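Putative esterase (Sulfolobus solfataricus P2, PDB 2RAU) probably acts as a lipase or esterase of the alpha/beta-hydrolase superfamily and binds calcium. Local coordinates at residues 121-126 with 286-291; 159-162 with 168-171; 164-169 with 293-298; 36-41 with 127-132. All coordinates share one frame; numbering follows the deposited sequence.

The four contacts illustrate how chemistry follows place in an alpha/beta-hydrolase fold. Interactions 2 and 4 are buried against the central sheet, and both set carboxylates among apolar groups and draw in basic partners from outside their segments. Interactions 1 and 3 are only partly buried; each lays a tryptophan from a helix against an irregular chain, by aromatic and apolar packing without a hydrogen bond between the segments. Helix 123-141 carries one side of interactions 1 and 4, while helix 153-169 serves interactions 2 and 3, which share Asn168 and Asp169. The two helices are themselves tied together by the salt bridge from Lys131 in interaction 4 to Asp169.

Interaction 1 (121-126 with 286-291); sequences WGWSTW and LKFDYE
Trp123 and Phe288 both place CG beside their own backbone N and opposite the carbonyl carbon, with chi1 of -81° and -77°, and these torsions carry the two rings into a T-shaped meeting. The phenyl presents its edge to the indole: the centroid of the Phe288 ring lies 5.5 Å from that of the five-membered ring of Trp123, with the planes at 74°. CE2 of Phe288 does the touching from above, 4.2 Å over the indole plane and displaced toward the rim. Trp123 CB, the first carbon of the side chain, lies at the edge of the phenyl ring, near its plane, 4.0 Å from Phe288 CZ. Leu286 adds one methyl to this group, its CD2 standing 3.9 Å from the same Trp123 CB and 4.1 Å from Trp123 CD1 in an oblique approach; the residue is poorly ordered, so this approach is less certain. Within the alpha/beta-hydrolase fold the contact sits at the start of helix 123-141, where Gly122 holds the N-cap position and Glu283 accepts a hydrogen bond from the backbone N of Trp123. The opposing chain, 286-291, is the irregular connection that leads to strand 297-302. Asn160 of helix 153-169 touches both rings, and Phe153, just after the presumed nucleophile, meets the Trp123 ring as well.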
# COMPACT_ATOMS: atom_id res chain seq x y z
N TRP A 121 16.90 5.99 2.98
CA TRP A 121 15.74 5.23 2.46
C TRP A 121 14.94 6.11 1.51
O TRP A 121 13.83 6.54 1.83
CB TRP A 121 14.89 4.76 3.63
CG TRP A 121 15.46 3.57 4.35
CD1 TRP A 121 16.73 3.06 4.25
CD2 TRP A 121 14.80 2.80 5.35
NE1 TRP A 121 16.86 1.99 5.10
CE2 TRP A 121 15.69 1.82 5.79
CE3 TRP A 121 13.51 2.84 5.89
CZ2 TRP A 121 15.34 0.86 6.73
CZ3 TRP A 121 13.17 1.90 6.85
CH2 TRP A 121 14.08 0.93 7.25
N GLY A 122 15.54 6.37 0.35
CA GLY A 122 14.98 7.18 -0.72
C GLY A 122 14.56 6.33 -1.89
O GLY A 122 14.43 5.13 -1.79
N TRP A 123 14.39 6.98 -3.03
CA TRP A 123 13.90 6.35 -4.24
C TRP A 123 14.82 5.29 -4.82
O TRP A 123 14.37 4.25 -5.28
CB TRP A 123 13.56 7.42 -5.30
CG TRP A 123 12.26 8.00 -5.04
CD1 TRP A 123 11.97 9.27 -4.60
CD2 TRP A 123 11.02 7.30 -5.08
NE1 TRP A 123 10.63 9.41 -4.43
CE2 TRP A 123 10.02 8.21 -4.70
CE3 TRP A 123 10.66 6.01 -5.44
CZ2 TRP A 123 8.67 7.85 -4.68
CZ3 TRP A 123 9.33 5.64 -5.37
CH2 TRP A 123 8.35 6.56 -5.03
N SER A 124 16.12 5.52 -4.83
CA SER A 124 17.00 4.47 -5.37
C SER A 124 16.94 3.21 -4.49
O SER A 124 16.94 2.08 -5.00
CB SER A 124 18.44 4.98 -5.62
OG SER A 124 19.05 5.35 -4.43
N THR A 125 16.82 3.38 -3.18
CA THR A 125 16.65 2.23 -2.29
C THR A 125 15.35 1.48 -2.57
O THR A 125 15.36 0.27 -2.76
CB THR A 125 16.76 2.66 -0.80
OG1 THR A 125 18.07 3.19 -0.57
CG2 THR A 125 16.47 1.49 0.16
N TRP A 126 14.24 2.20 -2.57
CA TRP A 126 12.92 1.61 -2.79
C TRP A 126 12.84 0.95 -4.16
O TRP A 126 12.34 -0.15 -4.27
CB TRP A 126 11.81 2.69 -2.62
CG TRP A 126 10.97 2.54 -1.38
CD1 TRP A 126 9.60 2.42 -1.32
CD2 TRP A 126 11.44 2.44 -0.02
NE1 TRP A 126 9.20 2.27 -0.00
CE2 TRP A 126 10.30 2.30 0.81
CE3 TRP A 126 12.70 2.48 0.58
CZ2 TRP A 126 10.38 2.17 2.17
CZ3 TRP A 126 12.79 2.34 1.95
CH2 TRP A 126 11.65 2.21 2.72
N LEU A 286 14.13 14.90 -7.44
CA LEU A 286 14.33 13.87 -8.50
C LEU A 286 13.26 13.87 -9.59
O LEU A 286 12.06 13.78 -9.31
CB LEU A 286 14.39 12.45 -7.91
CG LEU A 286 15.69 11.94 -7.30
CD1 LEU A 286 16.46 13.01 -6.49
CD2 LEU A 286 15.32 10.75 -6.46
N LYS A 287 13.71 13.97 -10.84
CA LYS A 287 12.82 13.96 -11.98
C LYS A 287 12.77 12.54 -12.55
O LYS A 287 13.81 11.93 -12.81
CB LYS A 287 13.29 14.96 -13.05
N PHE A 288 11.56 12.00 -12.68
CA PHE A 288 11.33 10.72 -13.33
C PHE A 288 10.63 10.98 -14.65
O PHE A 288 9.69 11.76 -14.72
CB PHE A 288 10.45 9.83 -12.46
CG PHE A 288 11.17 9.21 -11.31
CD1 PHE A 288 11.80 7.99 -11.46
CD2 PHE A 288 11.20 9.82 -10.06
CE1 PHE A 288 12.45 7.38 -10.37
CE2 PHE A 288 11.86 9.22 -8.98
CZ PHE A 288 12.47 8.00 -9.14
N ASP A 289 11.08 10.31 -15.71
CA ASP A 289 10.51 10.54 -17.02
C ASP A 289 9.27 9.69 -17.30
O ASP A 289 9.38 8.53 -17.68
CB ASP A 289 11.58 10.28 -18.10
CG ASP A 289 11.13 10.72 -19.50
OD1 ASP A 289 10.16 11.52 -19.59
OD2 ASP A 289 11.75 10.26 -20.49
N TYR A 290 8.09 10.28 -17.13
CA TYR A 290 6.84 9.56 -17.38
C TYR A 290 6.38 9.62 -18.81
O TYR A 290 5.39 8.97 -19.16
CB TYR A 290 5.71 10.12 -16.51
CG TYR A 290 6.03 10.12 -15.06
CD1 TYR A 290 6.40 8.96 -14.41
CD2 TYR A 290 5.94 11.29 -14.32
CE1 TYR A 290 6.68 8.95 -13.08
CE2 TYR A 290 6.22 11.30 -12.98
CZ TYR A 290 6.59 10.13 -12.36
OH TYR A 290 6.87 10.15 -11.02
N GLU A 291 7.10 10.40 -19.63
CA GLU A 291 6.71 10.63 -21.01
C GLU A 291 6.75 9.32 -21.82
O GLU A 291 5.81 9.01 -22.54
CB GLU A 291 7.54 11.78 -21.66

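Interaction 2 (159-162 with 168-171); sequences LNYS and NDIK
Helix 153-169 gives way to an extended backbone at Ile170, and there the chain passes close to the previous part of the same helix, with the CA atoms of Ser162 and Ile170 6.7 Å apart. Tyr161 reaches farther than Ser162: with CG opposite the backbone N (chi1 -175°), its hydroxyl arrives at the carboxylate of Asp169. Tyr161 OH donates to Asp169 OD2 over 2.6 Å, on the anti side and 30° out of the carboxylate plane, while the ring and carboxylate planes are 17° apart. Lys131 also pairs with OD2 and Lys138 with OD1, so the buried charge is met by both lysines as well as the phenol. Beside this polar pair, Ile170 CD1 rests 3.9 Å from Tyr161 CE2, and Ile170 CG1 lies 3.8 Å from Ser162 OG, whose polar partner is Ala158 O one turn back. A phenylalanine in place of Tyr161 would probably keep much of the apolar packing but leave Asp169 OD2 without its hydroxyl donor, held on that oxygen by Lys131. The contact marks the helix-to-strand corner of a beta-alpha-beta crossover, here strand 146-151, helix 153-169 and strand 170-176.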
# COMPACT_ATOMS: atom_id res chain seq x y z
N LEU A 159 4.75 3.98 -10.98
CA LEU A 159 5.05 4.84 -12.10
C LEU A 159 6.54 5.14 -12.21
O LEU A 159 7.09 5.15 -13.32
CB LEU A 159 4.26 6.15 -12.01
CG LEU A 159 3.01 6.18 -12.89
CD1 LEU A 159 1.96 7.13 -12.33
CD2 LEU A 159 3.43 6.53 -14.32
N ASN A 160 7.17 5.45 -11.07
CA ASN A 160 8.63 5.69 -11.03
C ASN A 160 9.44 4.45 -11.48
O ASN A 160 10.41 4.55 -12.26
CB ASN A 160 9.03 6.15 -9.61
CG ASN A 160 8.55 7.54 -9.30
OD1 ASN A 160 7.99 8.21 -10.17
ND2 ASN A 160 8.71 7.98 -8.05
N TYR A 161 9.06 3.28 -10.97
CA TYR A 161 9.67 2.02 -11.36
C TYR A 161 9.51 1.78 -12.87
O TYR A 161 10.48 1.45 -13.57
CB TYR A 161 9.08 0.82 -10.57
CG TYR A 161 9.79 -0.45 -10.88
CD1 TYR A 161 10.90 -0.84 -10.15
CD2 TYR A 161 9.37 -1.27 -11.94
CE1 TYR A 161 11.58 -1.99 -10.46
CE2 TYR A 161 10.06 -2.45 -12.24
CZ TYR A 161 11.16 -2.79 -11.51
OH TYR A 161 11.86 -3.95 -11.81
N SER A 162 8.29 2.00 -13.36
CA SER A 162 7.98 1.81 -14.76
C SER A 162 8.74 2.77 -15.65
O SER A 162 9.15 2.39 -16.71
CB SER A 162 6.47 1.96 -15.02
OG SER A 162 5.75 0.94 -14.38
N ASN A 168 11.40 -3.80 -20.20
CA ASN A 168 11.67 -5.20 -19.93
C ASN A 168 10.90 -5.90 -18.82
O ASN A 168 10.92 -7.13 -18.76
CB ASN A 168 13.15 -5.42 -19.66
CG ASN A 168 13.97 -5.38 -20.95
OD1 ASN A 168 13.84 -6.24 -21.92
ND2 ASN A 168 14.81 -4.37 -21.00
N ASP A 169 10.24 -5.13 -17.97
CA ASP A 169 9.57 -5.66 -16.77
C ASP A 169 8.03 -5.55 -16.69
O ASP A 169 7.43 -6.38 -16.03
CB ASP A 169 10.12 -4.95 -15.53
CG ASP A 169 11.55 -5.33 -15.20
OD1 ASP A 169 12.11 -6.28 -15.83
OD2 ASP A 169 12.12 -4.67 -14.28
N ILE A 170 7.41 -4.54 -17.32
CA ILE A 170 6.00 -4.18 -17.02
C ILE A 170 5.12 -4.17 -18.25
O ILE A 170 5.43 -3.50 -19.21
CB ILE A 170 5.92 -2.75 -16.38
CG1 ILE A 170 6.91 -2.60 -15.21
CG2 ILE A 170 4.44 -2.37 -15.94
CD1 ILE A 170 6.79 -3.65 -14.05
N LYS A 171 4.01 -4.91 -18.20
CA LYS A 171 3.13 -4.97 -19.33
C LYS A 171 1.77 -4.32 -19.08
O LYS A 171 0.95 -4.20 -19.99
CB LYS A 171 2.95 -6.43 -19.76
CG LYS A 171 2.27 -7.30 -18.76
CD LYS A 171 2.20 -8.76 -19.14
CE LYS A 171 1.78 -9.57 -17.95
NZ LYS A 171 1.87 -11.03 -18.15

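Interaction 3 (164-169 with 293-298); sequences LYWKND and ILVPTI
At the C-terminal end of helix 153-169, Trp166 packs on the chain that leads into strand 297-302, part of the helix-flanked sheet of the alpha/beta-hydrolase fold. Trp166 CG sits between the backbone N and the carbonyl carbon (chi1 74°), a placement that swings the indole out to lie broadside on residues 293-295. Backbone atoms of that segment lie over one face of the ring. Ile293 CA stands 3.9 Å from the centroid of the five-membered ring of Trp166 and 19° off its normal, a CH-pi contact, and Leu294 N hangs 3.7 Å above the same face, displaced toward the rim. The side chains then take up the outer parts of the indole: Leu294 CB touches Trp166 CH2 at 3.7 Å, and Val295 CG2 reaches Trp166 CE3 at 3.6 Å, the side chains of Val295 and Trp166 sliding past each other in opposite directions. On the other face, Lys167 CG lies 3.4 Å above the plane, over the centre, so the indole is held flat between the aliphatic stem of its neighbour and the opposing chain. An alanine at Trp166 is likely to open a gap along residues 293-295, leaving the Leu294 side chain and the Val295 methyl without their aromatic partner. Ile293 and Val295 also touch Leu173 of strand 170-176. Thus the contact joins the last turns of a crossover helix to the lead-in of the parallel strand beside the one that helix runs into, an arrangement that belongs to the helix-flanked sheet of this fold.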
# COMPACT_ATOMS: atom_id res chain seq x y z
N LEU A 164 11.63 3.60 -15.46
CA LEU A 164 12.98 3.11 -15.60
C LEU A 164 13.05 1.74 -16.25
O LEU A 164 14.03 1.46 -16.91
CB LEU A 164 13.66 3.05 -14.24
CG LEU A 164 13.93 4.37 -13.52
CD1 LEU A 164 14.27 4.06 -12.03
CD2 LEU A 164 15.01 5.18 -14.20
N TYR A 165 12.05 0.89 -16.02
CA TYR A 165 12.11 -0.51 -16.39
C TYR A 165 10.95 -1.07 -17.17
O TYR A 165 10.92 -2.27 -17.39
CB TYR A 165 12.21 -1.31 -15.10
CG TYR A 165 13.42 -0.99 -14.24
CD1 TYR A 165 14.69 -1.32 -14.69
CD2 TYR A 165 13.30 -0.41 -12.99
CE1 TYR A 165 15.79 -1.08 -13.91
CE2 TYR A 165 14.40 -0.16 -12.20
CZ TYR A 165 15.64 -0.49 -12.68
OH TYR A 165 16.77 -0.27 -11.92
N TRP A 166 9.99 -0.25 -17.59
CA TRP A 166 8.80 -0.77 -18.26
C TRP A 166 9.09 -1.66 -19.45
O TRP A 166 8.46 -2.69 -19.59
CB TRP A 166 7.81 0.35 -18.66
CG TRP A 166 8.17 1.20 -19.82
CD1 TRP A 166 8.82 2.38 -19.80
CD2 TRP A 166 7.83 0.97 -21.20
NE1 TRP A 166 8.94 2.90 -21.06
CE2 TRP A 166 8.33 2.04 -21.94
CE3 TRP A 166 7.18 -0.06 -21.87
CZ2 TRP A 166 8.21 2.12 -23.31
CZ3 TRP A 166 7.05 0.02 -23.22
CH2 TRP A 166 7.57 1.10 -23.93
N LYS A 167 10.09 -1.31 -20.27
CA LYS A 167 10.33 -2.03 -21.49
C LYS A 167 10.62 -3.48 -21.23
O LYS A 167 10.07 -4.31 -21.91
CB LYS A 167 11.45 -1.39 -22.31
CG LYS A 167 11.07 0.02 -22.75
CD LYS A 167 12.20 0.75 -23.50
CE LYS A 167 11.77 2.14 -23.97
NZ LYS A 167 12.91 2.82 -24.67
N ASN A 168 11.40 -3.80 -20.20
CA ASN A 168 11.67 -5.20 -19.93
C ASN A 168 10.90 -5.90 -18.82
O ASN A 168 10.92 -7.13 -18.76
CB ASN A 168 13.15 -5.42 -19.66
CG ASN A 168 13.97 -5.38 -20.95
OD1 ASN A 168 13.84 -6.24 -21.92
ND2 ASN A 168 14.81 -4.37 -21.00
N ASP A 169 10.24 -5.13 -17.97
CA ASP A 169 9.57 -5.66 -16.77
C ASP A 169 8.03 -5.55 -16.69
O ASP A 169 7.43 -6.38 -16.03
CB ASP A 169 10.12 -4.95 -15.53
CG ASP A 169 11.55 -5.33 -15.20
OD1 ASP A 169 12.11 -6.28 -15.83
OD2 ASP A 169 12.12 -4.67 -14.28
N ILE A 293 6.26 6.04 -21.22
CA ILE A 293 5.73 4.78 -20.69
C ILE A 293 4.56 4.34 -21.58
O ILE A 293 3.45 4.84 -21.45
CB ILE A 293 5.33 4.92 -19.20
CG1 ILE A 293 6.48 5.54 -18.39
CG2 ILE A 293 4.89 3.56 -18.61
CD1 ILE A 293 6.21 5.66 -16.89
N LEU A 294 4.82 3.39 -22.46
CA LEU A 294 3.80 2.88 -23.38
C LEU A 294 3.23 1.56 -22.86
O LEU A 294 3.37 0.49 -23.47
CB LEU A 294 4.39 2.72 -24.78
CG LEU A 294 5.17 3.94 -25.30
CD1 LEU A 294 5.71 3.55 -26.61
CD2 LEU A 294 4.31 5.21 -25.36
N VAL A 295 2.61 1.64 -21.71
CA VAL A 295 2.04 0.51 -21.02
C VAL A 295 0.53 0.78 -20.84
O VAL A 295 0.17 1.88 -20.41
CB VAL A 295 2.75 0.35 -19.61
CG1 VAL A 295 2.00 -0.56 -18.69
CG2 VAL A 295 4.22 -0.10 -19.78
N PRO A 296 -0.35 -0.19 -21.19
CA PRO A 296 -1.77 -0.08 -20.85
C PRO A 296 -1.94 0.18 -19.37
O PRO A 296 -1.34 -0.52 -18.53
CB PRO A 296 -2.32 -1.46 -21.21
CG PRO A 296 -1.45 -1.92 -22.26
CD PRO A 296 -0.08 -1.44 -21.90
N THR A 297 -2.77 1.17 -19.05
CA THR A 297 -2.97 1.65 -17.68
C THR A 297 -4.44 1.83 -17.32
O THR A 297 -5.23 2.30 -18.13
CB THR A 297 -2.19 3.00 -17.45
OG1 THR A 297 -0.79 2.81 -17.71
CG2 THR A 297 -2.39 3.54 -16.03
N ILE A 298 -4.80 1.40 -16.11
CA ILE A 298 -6.11 1.72 -15.53
C ILE A 298 -5.83 2.46 -14.21
O ILE A 298 -4.97 2.06 -13.43
CB ILE A 298 -7.05 0.47 -15.38
CG1 ILE A 298 -8.47 0.90 -14.98
CG2 ILE A 298 -6.43 -0.60 -14.43
CD1 ILE A 298 -9.45 -0.22 -15.03

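Interaction 4 (36-41 with 127-132); sequences DIISLH and ISDIKE
Ile38 and Asp129 meet at a slant, the branched isoleucine from the strand lying over one face of the Asp129 carboxylate. Both branches of Ile38 are used. CG2 lies nearest OD2, 3.5 Å from Asp129 OD2 and 3.6 Å from Asp129 CG, while CD1, over the same face, extends toward the stem and the helix backbone, 3.8 Å from Asp129 CB and 3.7 Å from Asp129 O. This placing of the two branches follows from chi1 of 60°, which sets CG1 between the backbone N and the carbonyl carbon and leaves CG2 beside the N. CD1 also comes within 4.4 Å of Glu132 CB, one turn farther on, while the carboxylate of Glu132 leads away from the strand. With no hydrogen bond joining the two segments, the buried charge of Asp129 is met from outside: Arg102 forms a salt bridge with OD2 and Arg30 one with OD1. Arg102 is also paired with Asp36 OD1, and would thus offset the mutual repulsion of two carboxylates whose nearest oxygens, Asp36 OD1 and Asp129 OD2, stand 6.8 Å apart. Strand 37-45, antiparallel to its neighbours 21-29 and 94-100, thereby receives helix 123-141 across its face, the layered helix-on-sheet packing of an alpha/beta hydrolase.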
# COMPACT_ATOMS: atom_id res chain seq x y z
N ASP A 36 17.61 -3.42 7.60
CA ASP A 36 17.53 -3.34 6.16
C ASP A 36 17.22 -4.72 5.63
O ASP A 36 18.13 -5.47 5.31
CB ASP A 36 18.82 -2.76 5.57
CG ASP A 36 18.95 -1.30 5.85
OD1 ASP A 36 18.23 -0.57 5.19
OD2 ASP A 36 19.70 -0.86 6.76
N ILE A 37 15.93 -5.03 5.58
CA ILE A 37 15.36 -6.34 5.16
C ILE A 37 14.14 -6.01 4.36
O ILE A 37 13.45 -5.03 4.67
CB ILE A 37 14.92 -7.21 6.38
CG1 ILE A 37 16.09 -7.40 7.34
CG2 ILE A 37 14.30 -8.63 5.93
CD1 ILE A 37 15.71 -8.20 8.58
N ILE A 38 13.86 -6.82 3.35
CA ILE A 38 12.59 -6.75 2.58
C ILE A 38 11.99 -8.14 2.52
O ILE A 38 12.68 -9.14 2.78
CB ILE A 38 12.69 -6.11 1.17
CG1 ILE A 38 13.66 -6.92 0.29
CG2 ILE A 38 13.14 -4.68 1.30
CD1 ILE A 38 13.74 -6.41 -1.17
N SER A 39 10.68 -8.22 2.32
CA SER A 39 10.06 -9.49 2.12
C SER A 39 9.02 -9.46 1.01
O SER A 39 8.62 -8.42 0.52
CB SER A 39 9.56 -10.13 3.43
OG SER A 39 9.05 -9.17 4.33
N LEU A 40 8.63 -10.65 0.57
CA LEU A 40 7.77 -10.81 -0.57
C LEU A 40 6.71 -11.85 -0.25
O LEU A 40 7.05 -12.91 0.28
CB LEU A 40 8.60 -11.31 -1.75
CG LEU A 40 7.97 -11.74 -3.04
CD1 LEU A 40 7.15 -10.55 -3.45
CD2 LEU A 40 9.11 -12.03 -4.05
N HIS A 41 5.44 -11.53 -0.51
CA HIS A 41 4.33 -12.47 -0.31
C HIS A 41 3.78 -12.86 -1.64
O HIS A 41 3.65 -12.05 -2.50
CB HIS A 41 3.17 -11.86 0.50
CG HIS A 41 3.57 -11.35 1.86
ND1 HIS A 41 2.97 -11.79 3.03
CD2 HIS A 41 4.47 -10.41 2.23
CE1 HIS A 41 3.53 -11.18 4.06
NE2 HIS A 41 4.43 -10.32 3.61
N ILE A 127 13.32 1.66 -5.19
CA ILE A 127 13.35 1.12 -6.55
C ILE A 127 14.21 -0.16 -6.63
O ILE A 127 13.77 -1.16 -7.20
CB ILE A 127 13.69 2.17 -7.60
CG1 ILE A 127 12.51 3.17 -7.70
CG2 ILE A 127 13.95 1.50 -8.99
CD1 ILE A 127 12.80 4.37 -8.52
N SER A 128 15.35 -0.18 -5.93
CA SER A 128 16.21 -1.36 -5.94
C SER A 128 15.50 -2.55 -5.29
O SER A 128 15.65 -3.70 -5.73
CB SER A 128 17.57 -1.09 -5.27
OG SER A 128 17.48 -1.00 -3.85
N ASP A 129 14.71 -2.29 -4.26
CA ASP A 129 14.00 -3.33 -3.55
C ASP A 129 12.86 -3.88 -4.42
O ASP A 129 12.65 -5.08 -4.48
CB ASP A 129 13.42 -2.79 -2.25
CG ASP A 129 14.49 -2.43 -1.21
OD1 ASP A 129 15.61 -2.86 -1.37
OD2 ASP A 129 14.18 -1.74 -0.20
N ILE A 130 12.10 -2.99 -5.06
CA ILE A 130 11.08 -3.44 -5.98
C ILE A 130 11.72 -4.30 -7.13
O ILE A 130 11.15 -5.32 -7.52
CB ILE A 130 10.28 -2.24 -6.56
CG1 ILE A 130 9.55 -1.47 -5.40
CG2 ILE A 130 9.25 -2.74 -7.57
CD1 ILE A 130 8.98 -0.06 -5.82
N LYS A 131 12.86 -3.86 -7.66
CA LYS A 131 13.57 -4.62 -8.69
C LYS A 131 13.93 -6.07 -8.27
O LYS A 131 13.76 -7.03 -9.06
CB LYS A 131 14.82 -3.85 -9.18
CG LYS A 131 15.73 -4.62 -10.17
CD LYS A 131 15.07 -5.18 -11.44
CE LYS A 131 15.31 -4.36 -12.68
NZ LYS A 131 14.75 -5.02 -13.89
N GLU A 132 14.44 -6.23 -7.06
CA GLU A 132 14.72 -7.56 -6.53
C GLU A 132 13.48 -8.44 -6.50
O GLU A 132 13.55 -9.64 -6.76
CB GLU A 132 15.32 -7.48 -5.12
CG GLU A 132 16.68 -6.92 -4.97
CD GLU A 132 17.73 -7.64 -5.81
OE1 GLU A 132 17.70 -8.87 -5.96
OE2 GLU A 132 18.56 -6.93 -6.35